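Local coordinates for protein HTH-type transcriptional regulator LysG (PDB 3ISP) that binds DNA as a homodimeric LysR-type transcriptional regulator, probably activating expression of the exporter LysE and repressing its own gene, at residues 75-80 with 273-278; 166-171 with 254-259. All coordinates share one frame; numbering follows the deposited sequence.

Contact 1: residues 75-80 with 273-278; sequences TALLES and LDSPII
L77 and L78, on helix 66-82 of this LysR-type regulator, meet the loop and first turn that open helix 276-288. L77 points at that turn and splits its two methyls between neighbours: CD1 meets CD1 of I277 at 4.0 Å, while CD2 meets CD1 of I278 at 3.9 Å and also lies 3.8 Å from OG of S275. With CG anti to the backbone N (chi1 171°), the isobutyl group can reach both isoleucines, crossing each at a slant. L77 also packs on W271 of strand 255-271. L78 follows one residue on and serves the loop: its CG lies 4.3 Å from CD2 of L273, and its CD2 approaches the carbonyl O of D274. L78 also packs on L78 of the second subunit, so the same helix also packs on that subunit. S275 is the N-cap of helix 276-288, its OG accepting a weak bond from N of I278 at 3.4 Å. E81, further along helix 66-82, hydrogen-bonds S275 OG and I277 N. No hydrogen bond joins the two segments themselves; leucine and isoleucine methyls make the seam, and the carboxylate of E81 probably gains from the positive end of the helix dipole.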
loop_
_atom_site.group_PDB
_atom_site.type_symbol
_atom_site.label_atom_id
_atom_site.label_comp_id
_atom_site.label_asym_id
_atom_site.label_seq_id
_atom_site.Cartn_x
_atom_site.Cartn_y
_atom_site.Cartn_z
ATOM N N THR A 75 16.849 -6.356 24.682
ATOM C CA THR A 75 18.127 -6.222 25.362
ATOM C C THR A 75 18.110 -5.067 26.354
ATOM O O THR A 75 18.638 -5.175 27.462
ATOM C CB THR A 75 19.261 -6.019 24.345
ATOM O OG1 THR A 75 19.725 -7.298 23.897
ATOM C CG2 THR A 75 20.412 -5.252 24.963
ATOM N N ALA A 76 17.497 -3.962 25.948
ATOM C CA ALA A 76 17.406 -2.775 26.788
ATOM C C ALA A 76 16.583 -3.026 28.050
ATOM O O ALA A 76 16.847 -2.431 29.099
ATOM C CB ALA A 76 16.815 -1.616 25.994
ATOM N N LEU A 77 15.579 -3.896 27.943
ATOM C CA LEU A 77 14.743 -4.230 29.090
ATOM C C LEU A 77 15.446 -5.256 29.960
ATOM O O LEU A 77 15.480 -5.129 31.185
ATOM C CB LEU A 77 13.382 -4.766 28.652
ATOM C CG LEU A 77 12.533 -5.336 29.788
ATOM C CD1 LEU A 77 12.018 -4.237 30.702
ATOM C CD2 LEU A 77 11.390 -6.117 29.218
ATOM N N LEU A 78 16.010 -6.274 29.314
ATOM C CA LEU A 78 16.812 -7.274 30.006
ATOM C C LEU A 78 17.907 -6.598 30.802
ATOM O O LEU A 78 18.149 -6.924 31.961
ATOM C CB LEU A 78 17.429 -8.245 29.007
ATOM C CG LEU A 78 16.481 -9.338 28.520
ATOM C CD1 LEU A 78 17.223 -10.352 27.662
ATOM C CD2 LEU A 78 15.825 -10.003 29.710
ATOM N N GLU A 79 18.563 -5.636 30.171
ATOM C CA GLU A 79 19.650 -4.923 30.818
ATOM C C GLU A 79 19.201 -4.129 32.051
ATOM O O GLU A 79 19.815 -4.234 33.106
ATOM C CB GLU A 79 20.345 -4.011 29.817
ATOM C CG GLU A 79 21.323 -3.044 30.440
ATOM C CD GLU A 79 21.908 -2.110 29.409
ATOM O OE1 GLU A 79 22.623 -2.597 28.502
ATOM O OE2 GLU A 79 21.632 -0.894 29.497
ATOM N N SER A 80 18.129 -3.351 31.929
ATOM C CA SER A 80 17.724 -2.492 33.038
ATOM C C SER A 80 17.124 -3.284 34.203
ATOM O O SER A 80 17.075 -2.805 35.333
ATOM C CB SER A 80 16.826 -1.320 32.577
ATOM O OG SER A 80 15.485 -1.705 32.323
ATOM N N LEU A 273 11.147 -14.320 26.652
ATOM C CA LEU A 273 12.382 -14.118 27.376
ATOM C C LEU A 273 12.042 -14.148 28.846
ATOM O O LEU A 273 10.879 -14.253 29.200
ATOM C CB LEU A 273 13.034 -12.790 27.000
ATOM C CG LEU A 273 12.185 -11.518 27.033
ATOM C CD1 LEU A 273 11.827 -11.126 28.455
ATOM C CD2 LEU A 273 12.923 -10.381 26.340
ATOM N N ASP A 274 13.055 -14.068 29.702
ATOM C CA ASP A 274 12.822 -13.970 31.140
ATOM C C ASP A 274 12.740 -12.515 31.590
ATOM O O ASP A 274 13.573 -11.682 31.228
ATOM C CB ASP A 274 13.925 -14.684 31.912
ATOM C CG ASP A 274 13.805 -16.185 31.831
ATOM O OD1 ASP A 274 12.699 -16.667 31.481
ATOM O OD2 ASP A 274 14.814 -16.874 32.116
ATOM N N SER A 275 11.734 -12.201 32.386
ATOM C CA SER A 275 11.601 -10.843 32.871
ATOM C C SER A 275 10.569 -10.790 33.974
ATOM O O SER A 275 9.403 -11.092 33.761
ATOM C CB SER A 275 11.200 -9.907 31.736
ATOM O OG SER A 275 11.217 -8.561 32.166
ATOM N N PRO A 276 11.006 -10.439 35.177
ATOM C CA PRO A 276 10.022 -10.242 36.237
ATOM C C PRO A 276 8.940 -9.238 35.819
ATOM O O PRO A 276 7.775 -9.444 36.157
ATOM C CB PRO A 276 10.871 -9.719 37.395
ATOM C CG PRO A 276 12.205 -10.362 37.165
ATOM C CD PRO A 276 12.390 -10.387 35.673
ATOM N N ILE A 277 9.291 -8.192 35.077
ATOM C CA ILE A 277 8.265 -7.239 34.647
ATOM C C ILE A 277 7.294 -7.871 33.652
ATOM O O ILE A 277 6.086 -7.727 33.797
ATOM C CB ILE A 277 8.836 -5.931 34.062
ATOM C CG1 ILE A 277 9.812 -5.281 35.033
ATOM C CG2 ILE A 277 7.724 -4.938 33.827
ATOM C CD1 ILE A 277 10.601 -4.135 34.418
ATOM N N ILE A 278 7.809 -8.572 32.650
ATOM C CA ILE A 278 6.929 -9.256 31.700
ATOM C C ILE A 278 5.963 -10.247 32.374
ATOM O O ILE A 278 4.745 -10.102 32.279
ATOM C CB ILE A 278 7.715 -9.986 30.601
ATOM C CG1 ILE A 278 8.585 -8.992 29.833
ATOM C CG2 ILE A 278 6.762 -10.701 29.660
ATOM C CD1 ILE A 278 7.883 -7.704 29.504
#

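Contact 2: residues 166-171 with 254-259; sequences LPVASR and FVRVCD
V255 CG1 sits over the centre of one face of the R171 guanidinium, 3.3 Å above its plane, and the two side chains cross at about a right angle. The pair belongs to the antiparallel meeting of strands 155-169 and 255-271, long neighbours in the mixed sheet of the substrate-binding domain, whose fold is related to that of the periplasmic binding proteins. R171 runs extended from CG to NE to get there, and its NE is hydrogen-bonded to the carbonyl of G252. The R256 guanidinium is covered on one face by CD2 of L166, displaced toward the rim and 3.6 Å from NH1. Over one face of the F254 ring, again toward the rim, lies CG2 of V168; the ring also makes an edge-to-face contact with F240 and packs against helix 242-251. Here the strand pairing is irregular: V255 N gives A169 O a nearly straight bond of 2.6 Å, whereas the return bond from A169 N to V255 O is weak. V257 N donates to P167 O at 3.0 Å. V257 points toward the other strand, bringing its CG2 to 4.0 Å from CB of A169, and packs on L178, F182 and W237 as well. P167 CG meets C258 SG at 4.2 Å. The R256 chain is bent at chi3 (70°), which turns its head toward the residues that follow it, where NE donates to C258 O at 3.1 Å, with that oxygen 20° out of the guanidinium plane.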
loop_
_atom_site.group_PDB
_atom_site.type_symbol
_atom_site.label_atom_id
_atom_site.label_comp_id
_atom_site.label_asym_id
_atom_site.label_seq_id
_atom_site.Cartn_x
_atom_site.Cartn_y
_atom_site.Cartn_z
ATOM N N LEU A 166 -22.368 -10.047 19.778
ATOM C CA LEU A 166 -23.806 -10.118 19.479
ATOM C C LEU A 166 -24.156 -9.148 18.373
ATOM O O LEU A 166 -23.751 -7.994 18.426
ATOM C CB LEU A 166 -24.619 -9.761 20.720
ATOM C CG LEU A 166 -24.181 -10.570 21.936
ATOM C CD1 LEU A 166 -24.923 -10.183 23.205
ATOM C CD2 LEU A 166 -24.375 -12.038 21.623
ATOM N N PRO A 167 -24.918 -9.602 17.368
ATOM C CA PRO A 167 -25.379 -8.712 16.294
ATOM C C PRO A 167 -26.539 -7.864 16.802
ATOM O O PRO A 167 -27.600 -8.424 17.073
ATOM C CB PRO A 167 -25.902 -9.675 15.224
ATOM C CG PRO A 167 -25.719 -11.071 15.794
ATOM C CD PRO A 167 -25.518 -10.934 17.269
ATOM N N VAL A 168 -26.353 -6.554 16.940
ATOM C CA VAL A 168 -27.375 -5.750 17.589
ATOM C C VAL A 168 -27.774 -4.476 16.839
ATOM O O VAL A 168 -27.189 -4.130 15.807
ATOM C CB VAL A 168 -26.993 -5.404 19.044
ATOM C CG1 VAL A 168 -27.129 -6.611 19.922
ATOM C CG2 VAL A 168 -25.590 -4.854 19.100
ATOM N N ALA A 169 -28.798 -3.810 17.374
ATOM C CA ALA A 169 -29.345 -2.575 16.826
ATOM C C ALA A 169 -30.397 -2.057 17.786
ATOM O O ALA A 169 -30.805 -2.761 18.707
ATOM C CB ALA A 169 -29.963 -2.811 15.458
ATOM N N SER A 170 -30.836 -0.824 17.569
ATOM C CA SER A 170 -31.894 -0.237 18.374
ATOM C C SER A 170 -33.237 -0.694 17.834
ATOM O O SER A 170 -33.337 -1.096 16.673
ATOM C CB SER A 170 -31.812 1.277 18.307
ATOM O OG SER A 170 -32.136 1.708 17.000
ATOM N N ARG A 171 -34.269 -0.630 18.671
ATOM C CA ARG A 171 -35.593 -1.120 18.289
ATOM C C ARG A 171 -36.172 -0.381 17.079
ATOM O O ARG A 171 -36.741 -1.013 16.177
ATOM C CB ARG A 171 -36.565 -1.071 19.476
ATOM C CG ARG A 171 -35.937 -1.459 20.795
ATOM C CD ARG A 171 -36.947 -2.046 21.758
ATOM N NE ARG A 171 -36.288 -2.529 22.972
ATOM C CZ ARG A 171 -36.609 -3.656 23.605
ATOM N NH1 ARG A 171 -37.579 -4.434 23.136
ATOM N NH2 ARG A 171 -35.949 -4.014 24.702
ATOM N N PHE A 254 -30.894 -1.407 23.021
ATOM C CA PHE A 254 -30.515 -2.323 21.948
ATOM C C PHE A 254 -31.409 -3.548 21.938
ATOM O O PHE A 254 -31.905 -3.953 22.979
ATOM C CB PHE A 254 -29.087 -2.832 22.135
ATOM C CG PHE A 254 -28.027 -1.899 21.655
ATOM C CD1 PHE A 254 -28.312 -0.906 20.741
ATOM C CD2 PHE A 254 -26.728 -2.045 22.095
ATOM C CE1 PHE A 254 -27.322 -0.048 20.305
ATOM C CE2 PHE A 254 -25.737 -1.202 21.664
ATOM C CZ PHE A 254 -26.031 -0.202 20.768
ATOM N N VAL A 255 -31.575 -4.162 20.770
ATOM C CA VAL A 255 -32.125 -5.515 20.690
ATOM C C VAL A 255 -31.327 -6.426 19.748
ATOM O O VAL A 255 -30.890 -5.999 18.672
ATOM C CB VAL A 255 -33.599 -5.529 20.223
ATOM C CG1 VAL A 255 -34.491 -4.858 21.248
ATOM C CG2 VAL A 255 -33.729 -4.881 18.851
ATOM N N ARG A 256 -31.157 -7.689 20.139
ATOM C CA ARG A 256 -30.527 -8.655 19.250
ATOM C C ARG A 256 -31.290 -8.790 17.946
ATOM O O ARG A 256 -32.459 -9.128 17.943
ATOM C CB ARG A 256 -30.402 -10.024 19.911
ATOM C CG ARG A 256 -29.304 -10.116 20.949
ATOM C CD ARG A 256 -29.092 -11.556 21.398
ATOM N NE ARG A 256 -28.481 -12.387 20.361
ATOM C CZ ARG A 256 -27.731 -13.458 20.614
ATOM N NH1 ARG A 256 -27.499 -13.818 21.867
ATOM N NH2 ARG A 256 -27.212 -14.168 19.620
ATOM N N VAL A 257 -30.597 -8.521 16.850
ATOM C CA VAL A 257 -31.089 -8.681 15.491
ATOM C C VAL A 257 -31.387 -10.138 15.133
ATOM O O VAL A 257 -32.264 -10.430 14.322
ATOM C CB VAL A 257 -30.027 -8.136 14.523
ATOM C CG1 VAL A 257 -30.039 -8.875 13.181
ATOM C CG2 VAL A 257 -30.194 -6.626 14.368
ATOM N N CYS A 258 -30.634 -11.056 15.723
ATOM C CA CYS A 258 -30.884 -12.482 15.520
ATOM C C CYS A 258 -30.178 -13.348 16.570
ATOM O O CYS A 258 -29.425 -12.850 17.411
ATOM C CB CYS A 258 -30.544 -12.934 14.086
ATOM S SG CYS A 258 -28.786 -13.096 13.669
ATOM N N ASP A 259 -30.439 -14.647 16.504
ATOM C CA ASP A 259 -30.078 -15.576 17.560
ATOM C C ASP A 259 -28.615 -16.037 17.500
ATOM O O ASP A 259 -28.107 -16.646 18.445
ATOM C CB ASP A 259 -31.008 -16.780 17.483
ATOM C CG ASP A 259 -31.352 -17.323 18.842
ATOM O OD1 ASP A 259 -31.123 -16.592 19.837
ATOM O OD2 ASP A 259 -31.846 -18.473 18.913
#

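In the fold
The two contacts lie on opposite sides of the chain's centre, their own centres 46 Å apart and their nearest atoms about 30 Å. Contact 2 is nested within the loop that contact 1 closes: the order along the chain is 75-80, 166-171, 254-259, 273-278. Strand 255-271 connects them, since it begins in contact 2 beside strand 155-169 and leads to the loop and helix 276-288 of contact 1. Contact 2 lies within the substrate-binding domain, pairing adjacent strands of its six-stranded sheet, whereas contact 1 sets that domain against helix 66-82, which follows the predicted helix-turn-helix motif (23-42) in the chain and also packs on the second subunit.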